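Local coordinates for fructosyl amine: oxygen oxidoreductase (Aspergillus fumigatus, PDB 3DJE), which oxidatively deglycates fructosyl amino acids as an FAD-dependent amadoriase, here holding the flavin and a thio-fructopyranose substrate analogue, at residues E308-T311 against R312-L316; I389-L392 against I393-N396; R112-P115 against G116-P119; E267-E271 against R272-K276; L73-E76 against A77-W81. One frame throughout, in Å; residues are numbered along the deposited sequence. Where two conformers were deposited one is given.

Contact 1. Residues E308-T311 against R312-L316; sequences EAET and RVRAL
Glu310 and Arg314, one helical turn apart, form an i to i+4 salt bridge in which the guanidinium meets the carboxylate side-on. A single oxygen does the work: Glu310 OE2 takes hydrogen bonds from Arg314 NE and Arg314 NH1, each 3.1 Å long. It lies almost in the guanidinium plane, at its edge, while the carboxylate is turned 47° against that plane and presents the anti side of OE2. The two chains run alongside each other, both extended; with CG of Glu310 anti to its backbone N (chi1 171°), the carboxylate stands out from the helix, where the arginine leans back to meet it. The guanidinium is also held from outside, Arg314 NH2 binding the carbonyls of Ala325 and Arg327 and the cation lying against the ring of Phe329.

A second, looser i to i+4 pair lies about half a turn round the helix. Glu308 OE1 and Arg312 NH1 are 3.4 Å apart, a salt bridge. The bend of Arg312 at chi3 (-64°) folds its head back over the helix, one guanidinium face covering Ala309 CA and the Glu308 carbonyl oxygen, and NH2 reaching 3.4 Å from Ala309 CB. The stronger partners of this pair are Asp279 for Arg312 and Tyr284 for Glu308. Beneath both pairs run the helical backbone bonds, such as Val313 N to Ala309 O at 2.9 Å.

Ala309 and Val313 turn the buried side of helix 307-320 onto strands 232-242 and 274-289, and Glu308 and Arg312 reach Met419 in strand 419-420.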
loop_
_atom_site.group_PDB
_atom_site.type_symbol
_atom_site.label_atom_id
_atom_site.label_comp_id
_atom_site.label_asym_id
_atom_site.label_seq_id
_atom_site.Cartn_x
_atom_site.Cartn_y
_atom_site.Cartn_z
ATOM N N GLU A 308 4.074 -3.350 21.669
ATOM C CA GLU A 308 5.037 -4.323 21.154
ATOM C C GLU A 308 5.664 -3.828 19.841
ATOM O O GLU A 308 6.855 -4.066 19.587
ATOM C CB GLU A 308 4.410 -5.710 20.998
ATOM C CG GLU A 308 3.237 -5.770 20.035
ATOM C CD GLU A 308 2.895 -7.179 19.596
ATOM O OE1 GLU A 308 3.732 -8.104 19.794
ATOM O OE2 GLU A 308 1.786 -7.355 19.048
ATOM N N ALA A 309 4.863 -3.115 19.039
ATOM C CA ALA A 309 5.354 -2.509 17.791
ATOM C C ALA A 309 6.346 -1.388 18.062
ATOM O O ALA A 309 7.388 -1.303 17.407
ATOM C CB ALA A 309 4.185 -2.022 16.920
ATOM N N GLU A 310 6.039 -0.534 19.037
ATOM C CA GLU A 310 7.008 0.449 19.505
ATOM C C GLU A 310 8.338 -0.202 19.899
ATOM O O GLU A 310 9.400 0.300 19.546
ATOM C CB GLU A 310 6.470 1.244 20.688
ATOM C CG GLU A 310 7.523 2.130 21.340
ATOM C CD GLU A 310 6.951 3.049 22.410
ATOM O OE1 GLU A 310 5.901 2.705 22.996
ATOM O OE2 GLU A 310 7.552 4.113 22.673
ATOM N N THR A 311 8.278 -1.305 20.643
ATOM C CA THR A 311 9.501 -2.009 21.058
ATOM C C THR A 311 10.314 -2.464 19.839
ATOM O O THR A 311 11.537 -2.304 19.803
ATOM C CB THR A 311 9.152 -3.192 21.990
ATOM O OG1 THR A 311 8.456 -2.667 23.121
ATOM C CG2 THR A 311 10.404 -3.917 22.472
ATOM N N ARG A 312 9.625 -2.981 18.821
ATOM C CA ARG A 312 10.298 -3.415 17.598
ATOM C C ARG A 312 10.919 -2.246 16.838
ATOM O O ARG A 312 12.019 -2.372 16.318
ATOM C CB ARG A 312 9.354 -4.197 16.688
ATOM C CG ARG A 312 8.885 -5.522 17.268
ATOM C CD ARG A 312 8.103 -6.316 16.236
ATOM N NE ARG A 312 6.866 -5.629 15.831
ATOM C CZ ARG A 312 5.648 -5.924 16.282
ATOM N NH1 ARG A 312 5.456 -6.901 17.165
ATOM N NH2 ARG A 312 4.611 -5.233 15.846
ATOM N N VAL A 313 10.217 -1.109 16.800
ATOM C CA VAL A 313 10.742 0.105 16.162
ATOM C C VAL A 313 12.035 0.566 16.829
ATOM O O VAL A 313 13.017 0.854 16.147
ATOM C CB VAL A 313 9.705 1.263 16.198
ATOM C CG1 VAL A 313 10.341 2.605 15.847
ATOM C CG2 VAL A 313 8.535 0.961 15.277
ATOM N N ARG A 314 12.034 0.629 18.160
ATOM C CA ARG A 314 13.205 1.102 18.906
ATOM C C ARG A 314 14.367 0.116 18.804
ATOM O O ARG A 314 15.525 0.537 18.797
ATOM C CB ARG A 314 12.840 1.435 20.356
ATOM C CG ARG A 314 11.750 2.511 20.452
ATOM C CD ARG A 314 11.619 3.097 21.837
ATOM N NE ARG A 314 10.558 4.102 21.905
ATOM C CZ ARG A 314 10.676 5.368 21.507
ATOM N NH1 ARG A 314 9.640 6.189 21.626
ATOM N NH2 ARG A 314 11.817 5.817 20.985
ATOM N N ALA A 315 14.053 -1.177 18.684
ATOM C CA ALA A 315 15.072 -2.208 18.434
ATOM C C ALA A 315 15.757 -2.010 17.078
ATOM O O ALA A 315 16.983 -2.123 16.959
ATOM C CB ALA A 315 14.469 -3.598 18.540
ATOM N N LEU A 316 14.955 -1.727 16.055
ATOM C CA LEU A 316 15.461 -1.407 14.727
ATOM C C LEU A 316 16.365 -0.177 14.779
ATOM O O LEU A 316 17.451 -0.164 14.183
ATOM C CB LEU A 316 14.286 -1.151 13.775
ATOM C CG LEU A 316 14.569 -0.453 12.434
ATOM C CD1 LEU A 316 15.488 -1.264 11.520
ATOM C CD2 LEU A 316 13.248 -0.143 11.758
#

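Contact 2. Residues I389-L392 against I393-N396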
loop_
_atom_site.group_PDB
_atom_site.type_symbol
_atom_site.label_atom_id
_atom_site.label_comp_id
_atom_site.label_asym_id
_atom_site.label_seq_id
_atom_site.Cartn_x
_atom_site.Cartn_y
_atom_site.Cartn_z
ATOM N N ILE A 389 -1.892 -11.285 -18.596
ATOM C CA ILE A 389 -2.031 -10.532 -17.345
ATOM C C ILE A 389 -3.313 -10.963 -16.636
ATOM O O ILE A 389 -3.311 -11.241 -15.430
ATOM C CB ILE A 389 -2.012 -9.011 -17.607
ATOM C CG1 ILE A 389 -0.654 -8.602 -18.192
ATOM C CG2 ILE A 389 -2.328 -8.220 -16.313
ATOM C CD1 ILE A 389 -0.598 -7.171 -18.659
ATOM N N HIS A 390 -4.389 -11.064 -17.408
ATOM C CA HIS A 390 -5.675 -11.481 -16.861
ATOM C C HIS A 390 -5.584 -12.773 -16.056
ATOM O O HIS A 390 -6.167 -12.880 -14.981
ATOM C CB HIS A 390 -6.710 -11.637 -17.967
ATOM C CG HIS A 390 -8.030 -12.132 -17.471
ATOM N ND1 HIS A 390 -8.834 -11.388 -16.635
ATOM C CD2 HIS A 390 -8.672 -13.308 -17.666
ATOM C CE1 HIS A 390 -9.932 -12.072 -16.361
ATOM N NE2 HIS A 390 -9.853 -13.246 -16.964
ATOM N N GLU A 391 -4.849 -13.753 -16.573
ATOM C CA GLU A 391 -4.746 -15.056 -15.914
ATOM C C GLU A 391 -4.244 -14.955 -14.471
ATOM O O GLU A 391 -4.660 -15.741 -13.599
ATOM C CB GLU A 391 -3.858 -15.993 -16.745
ATOM C CG GLU A 391 -4.083 -17.479 -16.490
ATOM C CD GLU A 391 -5.560 -17.890 -16.492
ATOM O OE1 GLU A 391 -6.341 -17.433 -17.368
ATOM O OE2 GLU A 391 -5.932 -18.686 -15.599
ATOM N N LEU A 392 -3.377 -13.981 -14.204
ATOM C CA LEU A 392 -2.823 -13.809 -12.870
ATOM C C LEU A 392 -3.719 -13.002 -11.925
ATOM O O LEU A 392 -3.777 -13.305 -10.733
ATOM C CB LEU A 392 -1.432 -13.163 -12.929
ATOM C CG LEU A 392 -0.629 -13.210 -11.625
ATOM C CD1 LEU A 392 -0.329 -14.664 -11.215
ATOM C CD2 LEU A 392 0.669 -12.405 -11.734
ATOM N N ILE A 393 -4.410 -11.995 -12.456
ATOM C CA ILE A 393 -5.147 -11.037 -11.612
ATOM C C ILE A 393 -6.666 -11.267 -11.595
ATOM O O ILE A 393 -7.411 -10.518 -10.943
ATOM C CB ILE A 393 -4.881 -9.572 -12.041
ATOM C CG1 ILE A 393 -5.442 -9.330 -13.452
ATOM C CG2 ILE A 393 -3.381 -9.253 -11.915
ATOM C CD1 ILE A 393 -5.284 -7.915 -14.009
ATOM N N LYS A 394 -7.129 -12.293 -12.302
ATOM C CA LYS A 394 -8.571 -12.542 -12.417
ATOM C C LYS A 394 -9.232 -12.960 -11.101
ATOM O O LYS A 394 -8.553 -13.370 -10.167
ATOM C CB LYS A 394 -8.845 -13.615 -13.476
ATOM C CG LYS A 394 -8.270 -14.971 -13.139
ATOM C CD LYS A 394 -8.799 -15.981 -14.123
ATOM C CE LYS A 394 -8.123 -17.313 -13.982
ATOM N NZ LYS A 394 -8.607 -18.192 -15.088
ATOM N N TRP A 395 -10.560 -12.831 -11.052
ATOM C CA TRP A 395 -11.369 -13.405 -9.971
ATOM C C TRP A 395 -10.978 -14.869 -9.800
ATOM O O TRP A 395 -10.992 -15.629 -10.766
ATOM C CB TRP A 395 -12.853 -13.281 -10.325
ATOM C CG TRP A 395 -13.792 -13.709 -9.248
ATOM C CD1 TRP A 395 -14.399 -14.936 -9.126
ATOM C CD2 TRP A 395 -14.261 -12.915 -8.151
ATOM N NE1 TRP A 395 -15.215 -14.952 -8.010
ATOM C CE2 TRP A 395 -15.149 -13.728 -7.395
ATOM C CE3 TRP A 395 -14.012 -11.602 -7.721
ATOM C CZ2 TRP A 395 -15.783 -13.268 -6.234
ATOM C CZ3 TRP A 395 -14.660 -11.138 -6.567
ATOM C CH2 TRP A 395 -15.533 -11.974 -5.840
ATOM N N ASN A 396 -10.606 -15.254 -8.578
ATOM C CA ASN A 396 -9.935 -16.539 -8.353
ATOM C C ASN A 396 -10.301 -17.195 -7.018
ATOM O O ASN A 396 -9.459 -17.291 -6.130
ATOM C CB ASN A 396 -8.411 -16.328 -8.424
ATOM C CG ASN A 396 -7.631 -17.601 -8.793
ATOM O OD1 ASN A 396 -6.441 -17.530 -9.098
ATOM N ND2 ASN A 396 -8.293 -18.750 -8.769
HETATM O O HOH W 1 -6.064 -14.174 -9.503
#
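Lys394 folds back over the last turn of helix 387-393 and touches His390 and Glu391 in succession. Its CB sits over one face of the His390 imidazole, a CH-pi contact 3.7 Å from the ring centroid and displaced toward the rim, with CE1 the closest ring atom at 3.4 Å. CG comes next, above the peptide oxygens of the helix end, 3.5 Å from His390 O. CD passes near His390 NE2, and CE reaches the Glu391 carboxylate. The tip, NZ, donates to Glu391 OE2 at 2.8 Å in a salt bridge, approaching from the syn side but 27° out of the carboxylate plane. Lys394 has CG between its backbone N and carbonyl carbon (chi1 64°) and is otherwise extended, which carries the chain straight from the histidine to the glutamate; Glu391 meets it by bending at chi2 (47°).

The backbone changes course here. Ile393 N still donates to Ile389 O at 3.3 Å, whereas Lys394, the first residue to leave helical geometry, gives only a weak bond from its N to His390 O. A water lies 2.7 Å from both Leu392 O and Lys394 O, between the two carbonyls at the exit. On the buried side, Ile389 CG2 packs against Ile393 CD1 at 3.8 Å. Ile389 and Leu392 touch helix 64-83.

The lysine thus plays two parts: its aliphatic root covers an aromatic face, while its ammonium group pairs with a glutamate, probably offsetting its charge, and lies near the carbonyl end of the helix, where a positive charge is probably favourable.

Contact 3. Residues R112-P115 against G116-P119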
loop_
_atom_site.group_PDB
_atom_site.type_symbol
_atom_site.label_atom_id
_atom_site.label_comp_id
_atom_site.label_asym_id
_atom_site.label_seq_id
_atom_site.Cartn_x
_atom_site.Cartn_y
_atom_site.Cartn_z
ATOM N N ARG A 112 13.364 -11.557 -3.849
ATOM C CA ARG A 112 12.895 -10.181 -3.967
ATOM C C ARG A 112 13.801 -9.317 -4.842
ATOM O O ARG A 112 13.321 -8.591 -5.729
ATOM C CB ARG A 112 12.710 -9.578 -2.576
ATOM C CG ARG A 112 11.546 -10.260 -1.827
ATOM C CD ARG A 112 11.088 -9.546 -0.547
ATOM N NE ARG A 112 10.725 -8.142 -0.765
ATOM C CZ ARG A 112 10.235 -7.345 0.183
ATOM N NH1 ARG A 112 10.033 -7.821 1.407
ATOM N NH2 ARG A 112 9.954 -6.075 -0.083
ATOM N N VAL A 113 15.108 -9.437 -4.619
ATOM C CA VAL A 113 16.099 -8.558 -5.232
ATOM C C VAL A 113 16.661 -9.095 -6.560
ATOM O O VAL A 113 17.045 -8.308 -7.436
ATOM C CB VAL A 113 17.255 -8.267 -4.212
ATOM C CG1 VAL A 113 18.399 -7.456 -4.855
ATOM C CG2 VAL A 113 16.716 -7.524 -3.008
ATOM N N ARG A 114 16.696 -10.423 -6.715
ATOM C CA ARG A 114 17.288 -11.072 -7.905
ATOM C C ARG A 114 18.657 -10.470 -8.251
ATOM O O ARG A 114 18.840 -9.903 -9.337
ATOM C CB ARG A 114 16.344 -11.006 -9.111
ATOM C CG ARG A 114 15.028 -11.728 -8.886
ATOM C CD ARG A 114 14.231 -11.797 -10.166
ATOM N NE ARG A 114 13.814 -10.473 -10.606
ATOM C CZ ARG A 114 13.393 -10.197 -11.837
ATOM N NH1 ARG A 114 13.352 -11.151 -12.759
ATOM N NH2 ARG A 114 13.032 -8.963 -12.148
ATOM N N PRO A 115 19.622 -10.578 -7.313
ATOM C CA PRO A 115 20.887 -9.856 -7.473
ATOM C C PRO A 115 21.702 -10.303 -8.686
ATOM O O PRO A 115 22.493 -9.513 -9.229
ATOM C CB PRO A 115 21.637 -10.166 -6.168
ATOM C CG PRO A 115 21.041 -11.445 -5.675
ATOM C CD PRO A 115 19.594 -11.374 -6.069
ATOM N N GLY A 116 21.500 -11.545 -9.121
ATOM C CA GLY A 116 22.230 -12.077 -10.277
ATOM C C GLY A 116 21.822 -11.444 -11.596
ATOM O O GLY A 116 22.497 -11.615 -12.625
ATOM N N GLU A 117 20.715 -10.712 -11.575
ATOM C CA GLU A 117 20.189 -10.105 -12.781
ATOM C C GLU A 117 20.590 -8.639 -12.898
ATOM O O GLU A 117 20.363 -8.017 -13.942
ATOM C CB GLU A 117 18.671 -10.269 -12.843
ATOM C CG GLU A 117 18.228 -11.730 -12.818
ATOM C CD GLU A 117 16.836 -11.936 -13.382
ATOM O OE1 GLU A 117 16.087 -10.943 -13.512
ATOM O OE2 GLU A 117 16.487 -13.097 -13.704
ATOM N N ASP A 118 21.200 -8.100 -11.841
ATOM C CA ASP A 118 21.584 -6.680 -11.807
ATOM C C ASP A 118 23.018 -6.419 -11.320
ATOM O O ASP A 118 23.252 -6.256 -10.116
ATOM C CB ASP A 118 20.573 -5.856 -10.989
ATOM C CG ASP A 118 20.849 -4.352 -11.054
ATOM O OD1 ASP A 118 21.776 -3.928 -11.791
ATOM O OD2 ASP A 118 20.122 -3.593 -10.368
ATOM N N PRO A 119 23.984 -6.357 -12.264
ATOM C CA PRO A 119 25.388 -6.042 -11.955
ATOM C C PRO A 119 25.622 -4.718 -11.231
ATOM O O PRO A 119 26.688 -4.539 -10.641
ATOM C CB PRO A 119 26.052 -6.001 -13.341
ATOM C CG PRO A 119 25.201 -6.914 -14.169
ATOM C CD PRO A 119 23.800 -6.645 -13.699
#
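Arg114 and Glu117 face each other across a short 3-10 segment that follows the end of helix 103-113. The helix is broken at Arg114, whose positive phi (47°) takes the chain out of helical geometry, and Pro115 to Glu117 then wind into the tighter turn. Two successive i to i+3 bonds define it: Glu117 N donates to Arg114 O at 3.0 Å, and Asp118 N to Pro115 O at 3.2 Å. Both are fairly straight at the hydrogen, yet each donor stands well above the plane of its carbonyl, that at Pro115 more so.

The two long side chains of this surface turn lean together, crossing at a slant with guanidinium and carboxylate planes 52° apart. Arg114 bends at chi3 (-66°), and Glu117 is extended beyond CG, bringing OE1 over one face of the guanidinium group. The attraction is purely electrostatic, since no N-H points at the oxygen. Both terminal nitrogens of Arg114 have hydrogen-bond partners outside this turn; NH2 forms a salt bridge with Glu71 of helix 64-83, so the arginine links the turn to that helix. Val113 and Pro115 lie against Tyr149 of strand 147-151, and Asp118 OD1 accepts from Asn120 N as the chain goes on toward strand 122-124. In the salt bridge of the turn itself, Glu117 OE1 is 2.8 Å from Arg114 NH1 and 3.3 Å from Arg114 CZ.

Contact 4. Residues E267-E271 against R272-K276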
loop_
_atom_site.group_PDB
_atom_site.type_symbol
_atom_site.label_atom_id
_atom_site.label_comp_id
_atom_site.label_asym_id
_atom_site.label_seq_id
_atom_site.Cartn_x
_atom_site.Cartn_y
_atom_site.Cartn_z
ATOM N N GLU A 267 14.648 9.224 4.487
ATOM C CA GLU A 267 15.063 10.589 4.801
ATOM C C GLU A 267 13.892 11.403 5.373
ATOM O O GLU A 267 12.715 11.139 5.050
ATOM C CB GLU A 267 15.667 11.286 3.574
ATOM C CG GLU A 267 14.648 11.634 2.497
ATOM C CD GLU A 267 15.275 12.408 1.372
ATOM O OE1 GLU A 267 15.841 13.491 1.644
ATOM O OE2 GLU A 267 15.212 11.942 0.217
ATOM N N PRO A 268 14.195 12.392 6.227
ATOM C CA PRO A 268 13.118 13.184 6.844
ATOM C C PRO A 268 12.259 13.947 5.837
ATOM O O PRO A 268 12.769 14.414 4.811
ATOM C CB PRO A 268 13.869 14.172 7.751
ATOM C CG PRO A 268 15.273 14.168 7.267
ATOM C CD PRO A 268 15.524 12.785 6.735
ATOM N N ASP A 269 10.966 14.061 6.126
ATOM C CA ASP A 269 10.091 14.837 5.240
ATOM C C ASP A 269 10.436 16.324 5.334
ATOM O O ASP A 269 11.093 16.769 6.290
ATOM C CB ASP A 269 8.588 14.533 5.474
ATOM C CG ASP A 269 7.940 15.342 6.614
ATOM O OD1 ASP A 269 8.615 15.827 7.544
ATOM O OD2 ASP A 269 6.692 15.442 6.595
ATOM N N GLU A 270 10.041 17.089 4.322
ATOM C CA GLU A 270 10.373 18.508 4.311
ATOM C C GLU A 270 9.525 19.299 5.285
ATOM O O GLU A 270 10.045 20.174 5.989
ATOM C CB GLU A 270 10.233 19.090 2.899
ATOM C CG GLU A 270 11.327 18.668 1.936
ATOM C CD GLU A 270 12.724 19.159 2.345
ATOM O OE1 GLU A 270 12.839 20.219 3.004
ATOM O OE2 GLU A 270 13.710 18.474 2.002
ATOM N N GLU A 271 8.227 18.986 5.323
ATOM C CA GLU A 271 7.256 19.768 6.097
ATOM C C GLU A 271 7.671 19.876 7.552
ATOM O O GLU A 271 7.746 20.980 8.089
ATOM C CB GLU A 271 5.860 19.154 6.009
ATOM C CG GLU A 271 5.029 19.627 4.841
ATOM C CD GLU A 271 3.713 18.856 4.714
ATOM O OE1 GLU A 271 3.379 18.044 5.614
ATOM O OE2 GLU A 271 3.011 19.052 3.698
ATOM N N ARG A 272 7.953 18.732 8.175
ATOM C CA ARG A 272 8.155 18.677 9.625
ATOM C C ARG A 272 9.485 18.090 10.066
ATOM O O ARG A 272 9.742 17.977 11.275
ATOM C CB ARG A 272 7.019 17.904 10.300
ATOM C CG ARG A 272 5.634 18.521 10.147
ATOM C CD ARG A 272 4.601 17.660 10.871
ATOM N NE ARG A 272 3.259 18.245 10.821
ATOM C CZ ARG A 272 2.333 17.965 9.905
ATOM N NH1 ARG A 272 2.577 17.102 8.914
ATOM N NH2 ARG A 272 1.150 18.566 9.978
ATOM N N GLY A 273 10.329 17.732 9.099
ATOM C CA GLY A 273 11.605 17.081 9.384
ATOM C C GLY A 273 11.412 15.737 10.067
ATOM O O GLY A 273 12.255 15.306 10.865
ATOM N N GLU A 274 10.310 15.064 9.744
ATOM C CA GLU A 274 9.971 13.794 10.383
ATOM C C GLU A 274 10.468 12.599 9.599
ATOM O O GLU A 274 10.238 12.507 8.400
ATOM C CB GLU A 274 8.459 13.690 10.596
ATOM C CG GLU A 274 7.974 14.629 11.717
ATOM C CD GLU A 274 6.481 14.654 11.907
ATOM O OE1 GLU A 274 5.708 14.245 10.996
ATOM O OE2 GLU A 274 6.061 15.117 12.994
ATOM N N ILE A 275 11.165 11.698 10.288
ATOM C CA ILE A 275 11.568 10.408 9.703
ATOM C C ILE A 275 10.459 9.405 9.969
ATOM O O ILE A 275 10.076 9.185 11.121
ATOM C CB ILE A 275 12.899 9.871 10.306
ATOM C CG1 ILE A 275 14.064 10.806 9.942
ATOM C CG2 ILE A 275 13.196 8.430 9.812
ATOM C CD1 ILE A 275 15.390 10.518 10.721
ATOM N N LYS A 276 9.944 8.804 8.900
ATOM C CA LYS A 276 8.990 7.719 9.022
ATOM C C LYS A 276 9.716 6.376 9.131
ATOM O O LYS A 276 10.591 6.057 8.313
ATOM C CB LYS A 276 8.038 7.705 7.825
ATOM C CG LYS A 276 6.926 6.666 7.975
ATOM C CD LYS A 276 6.208 6.443 6.678
ATOM C CE LYS A 276 6.228 4.984 6.315
ATOM N NZ LYS A 276 5.987 4.868 4.863
HETATM O O HOH W 2 10.475 10.166 6.450
HETATM O O HOH W 3 4.922 15.126 8.451
#
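The connection between strands 263-265 and 274-289 is a tight loop closed on itself by Asp269, whose side chain accepts from backbone amides of the returning arm. Asp269 OD1 takes hydrogen bonds from Glu274 N at 2.9 Å and from Arg272 N at 3.0 Å, the two donors arriving from opposite faces of the carboxylate. With CG placed between backbone N and carbonyl carbon (chi1 85°), the carboxylate turns inward across the loop. The main chain of the same residue joins in: Asp269 N donates to Glu274 O at 2.8 Å, and Asp269 O receives a weak bond from Gly273 N, which has positive phi.

Water reinforces both ends. One molecule donates to Asp269 OD2 at 2.6 Å and to Glu274 OE1 and accepts from Arg272 NH1, in the plane of the guanidinium and at its edge. By joining the two carboxylates, it probably eases their mutual repulsion. Another links Glu267 O and Glu274 O to Lys276 N. Glu271 OE1 lies 3.5 Å from Arg272 NH1, a long, purely electrostatic pair; Glu271 also has a salt bridge to Arg161. At the open end of the loop, Pro268 CB rests on Ile275 CG1 at 4.0 Å.

Tyr251 of helix 248-251 touches both Pro268 and Ile275. Gly273 and Ile275 pair through their backbones with Leu243 and Ile241, and Glu274 OE1 meets His240 of strand 232-242.

Contact 5. Residues L73-E76 against A77-W81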
loop_
_atom_site.group_PDB
_atom_site.type_symbol
_atom_site.label_atom_id
_atom_site.label_comp_id
_atom_site.label_asym_id
_atom_site.label_seq_id
_atom_site.Cartn_x
_atom_site.Cartn_y
_atom_site.Cartn_z
ATOM N N LEU A 73 3.716 -4.817 -15.138
ATOM C CA LEU A 73 2.954 -3.843 -14.348
ATOM C C LEU A 73 3.884 -2.851 -13.654
ATOM O O LEU A 73 3.562 -1.661 -13.542
ATOM C CB LEU A 73 2.048 -4.547 -13.332
ATOM C CG LEU A 73 0.968 -5.459 -13.928
ATOM C CD1 LEU A 73 0.064 -5.999 -12.823
ATOM C CD2 LEU A 73 0.137 -4.755 -15.015
ATOM N N ALA A 74 5.040 -3.333 -13.195
ATOM C CA ALA A 74 6.020 -2.457 -12.543
ATOM C C ALA A 74 6.625 -1.468 -13.533
ATOM O O ALA A 74 6.820 -0.306 -13.188
ATOM C CB ALA A 74 7.114 -3.258 -11.867
ATOM N N GLU A 75 6.920 -1.927 -14.752
ATOM C CA GLU A 75 7.482 -1.025 -15.765
ATOM C C GLU A 75 6.506 0.127 -16.062
ATOM O O GLU A 75 6.927 1.287 -16.159
ATOM C CB GLU A 75 7.883 -1.790 -17.029
ATOM C CG GLU A 75 8.933 -1.074 -17.883
ATOM C CD GLU A 75 8.327 -0.146 -18.920
ATOM O OE1 GLU A 75 7.084 -0.165 -19.094
ATOM O OE2 GLU A 75 9.097 0.602 -19.575
ATOM N N GLU A 76 5.212 -0.188 -16.158
ATOM C CA GLU A 76 4.188 0.838 -16.400
ATOM C C GLU A 76 4.139 1.851 -15.264
ATOM O O GLU A 76 3.971 3.061 -15.502
ATOM C CB GLU A 76 2.805 0.211 -16.612
ATOM C CG GLU A 76 2.672 -0.496 -17.955
ATOM C CD GLU A 76 1.449 -1.399 -18.082
ATOM O OE1 GLU A 76 0.846 -1.792 -17.048
ATOM O OE2 GLU A 76 1.103 -1.743 -19.239
ATOM N N ALA A 77 4.285 1.366 -14.032
ATOM C CA ALA A 77 4.259 2.254 -12.874
ATOM C C ALA A 77 5.479 3.158 -12.871
ATOM O O ALA A 77 5.352 4.358 -12.662
ATOM C CB ALA A 77 4.183 1.445 -11.564
ATOM N N PHE A 78 6.658 2.576 -13.114
ATOM C CA PHE A 78 7.893 3.359 -13.133
ATOM C C PHE A 78 7.898 4.395 -14.235
ATOM O O PHE A 78 8.381 5.518 -14.034
ATOM C CB PHE A 78 9.123 2.466 -13.256
ATOM C CG PHE A 78 9.832 2.236 -11.959
ATOM C CD1 PHE A 78 9.599 1.073 -11.229
ATOM C CD2 PHE A 78 10.740 3.179 -11.468
ATOM C CE1 PHE A 78 10.268 0.838 -10.027
ATOM C CE2 PHE A 78 11.431 2.960 -10.264
ATOM C CZ PHE A 78 11.188 1.791 -9.540
ATOM N N ASN A 79 7.380 4.017 -15.402
ATOM C CA ASN A 79 7.197 4.964 -16.488
ATOM C C ASN A 79 6.449 6.192 -15.980
ATOM O O ASN A 79 6.868 7.316 -16.237
ATOM C CB ASN A 79 6.436 4.334 -17.651
ATOM C CG ASN A 79 7.293 3.375 -18.470
ATOM O OD1 ASN A 79 8.523 3.387 -18.390
ATOM N ND2 ASN A 79 6.635 2.537 -19.266
ATOM N N GLY A 80 5.370 5.963 -15.228
ATOM C CA GLY A 80 4.562 7.053 -14.690
ATOM C C GLY A 80 5.377 7.956 -13.782
ATOM O O GLY A 80 5.356 9.171 -13.935
ATOM N N TRP A 81 6.092 7.367 -12.823
ATOM C CA TRP A 81 6.894 8.158 -11.894
ATOM C C TRP A 81 8.016 8.937 -12.592
ATOM O O TRP A 81 8.385 10.019 -12.151
ATOM C CB TRP A 81 7.496 7.284 -10.801
ATOM C CG TRP A 81 6.469 6.682 -9.863
ATOM C CD1 TRP A 81 6.138 5.358 -9.751
ATOM C CD2 TRP A 81 5.646 7.385 -8.921
ATOM N NE1 TRP A 81 5.165 5.187 -8.782
ATOM C CE2 TRP A 81 4.848 6.417 -8.254
ATOM C CE3 TRP A 81 5.514 8.738 -8.570
ATOM C CZ2 TRP A 81 3.915 6.774 -7.261
ATOM C CZ3 TRP A 81 4.592 9.094 -7.607
ATOM C CH2 TRP A 81 3.807 8.114 -6.948
#
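Glu75 and Asn79 meet across one turn of helix 64-83 with their flat ends nearly perpendicular, carboxylate and amide planes 88° apart. The side chains converge at a slant. Glu75 leaves the helix with CG anti to its backbone N (chi1 -158°) and then bends sharply at chi2 (-90°), which doubles the carboxylate back toward the amide. Its OE1 comes 2.7 Å from Asn79 ND2, while OE2 sits 3.1 Å from Asn79 OD1, an approach of two acceptors. The amide also lies close to the main chain, with Asn79 CG 3.1 Å from Glu75 O. Asn79 was modelled in two conformers, and this pairing describes one of them.

Phe78 is turned differently: the ring turns its edge to Ala74 O, which lies near the ring plane 3.7 Å from CD1. That same carbonyl oxygen accepts the backbone amide of Phe78 at 2.9 Å, and Asn79 N donates likewise to Glu75 O. Gly80 N to Glu76 O continues the helical series at 3.2 Å. Phe78 also touches Ile55 of strand 53-55. On the buried side Ala77 rests its CB 3.6 Å from Ala74 O and faces Tyr369 and Ser372; Trp81 touches Ile55 too, and its NE1 bonds to the carbonyl of Lys368, a residue of both the FAD and the FSA pockets.

The helix therefore has two chemistries. Its polar side gathers acidic oxygens round an amide that can occupy more than one position, whereas its apolar side lies against flavin-site elements, the side chain of Ala77 being about 8 Å from the FAD.

How the contacts relate
From the N terminus the order is contact 5, contact 3, contact 4, contact 1 and contact 2, strictly in series, with none nested or crossing. Contact 5 lies within helix 64-83, beside the flavin site. Contact 3 turns the chain from helix 103-113 toward strand 122-124, and contact 4 closes the loop leading into strand 274-289. That strand then supports the helix of contact 1, whose nearest atoms are about 8 Å from contact 4. Contact 2 ends helix 387-393 and approaches contact 5, their nearest atoms about 4 Å apart, since its helix packs on helix 64-83. Contacts 1 and 2 lie on opposite sides of the chain's centre.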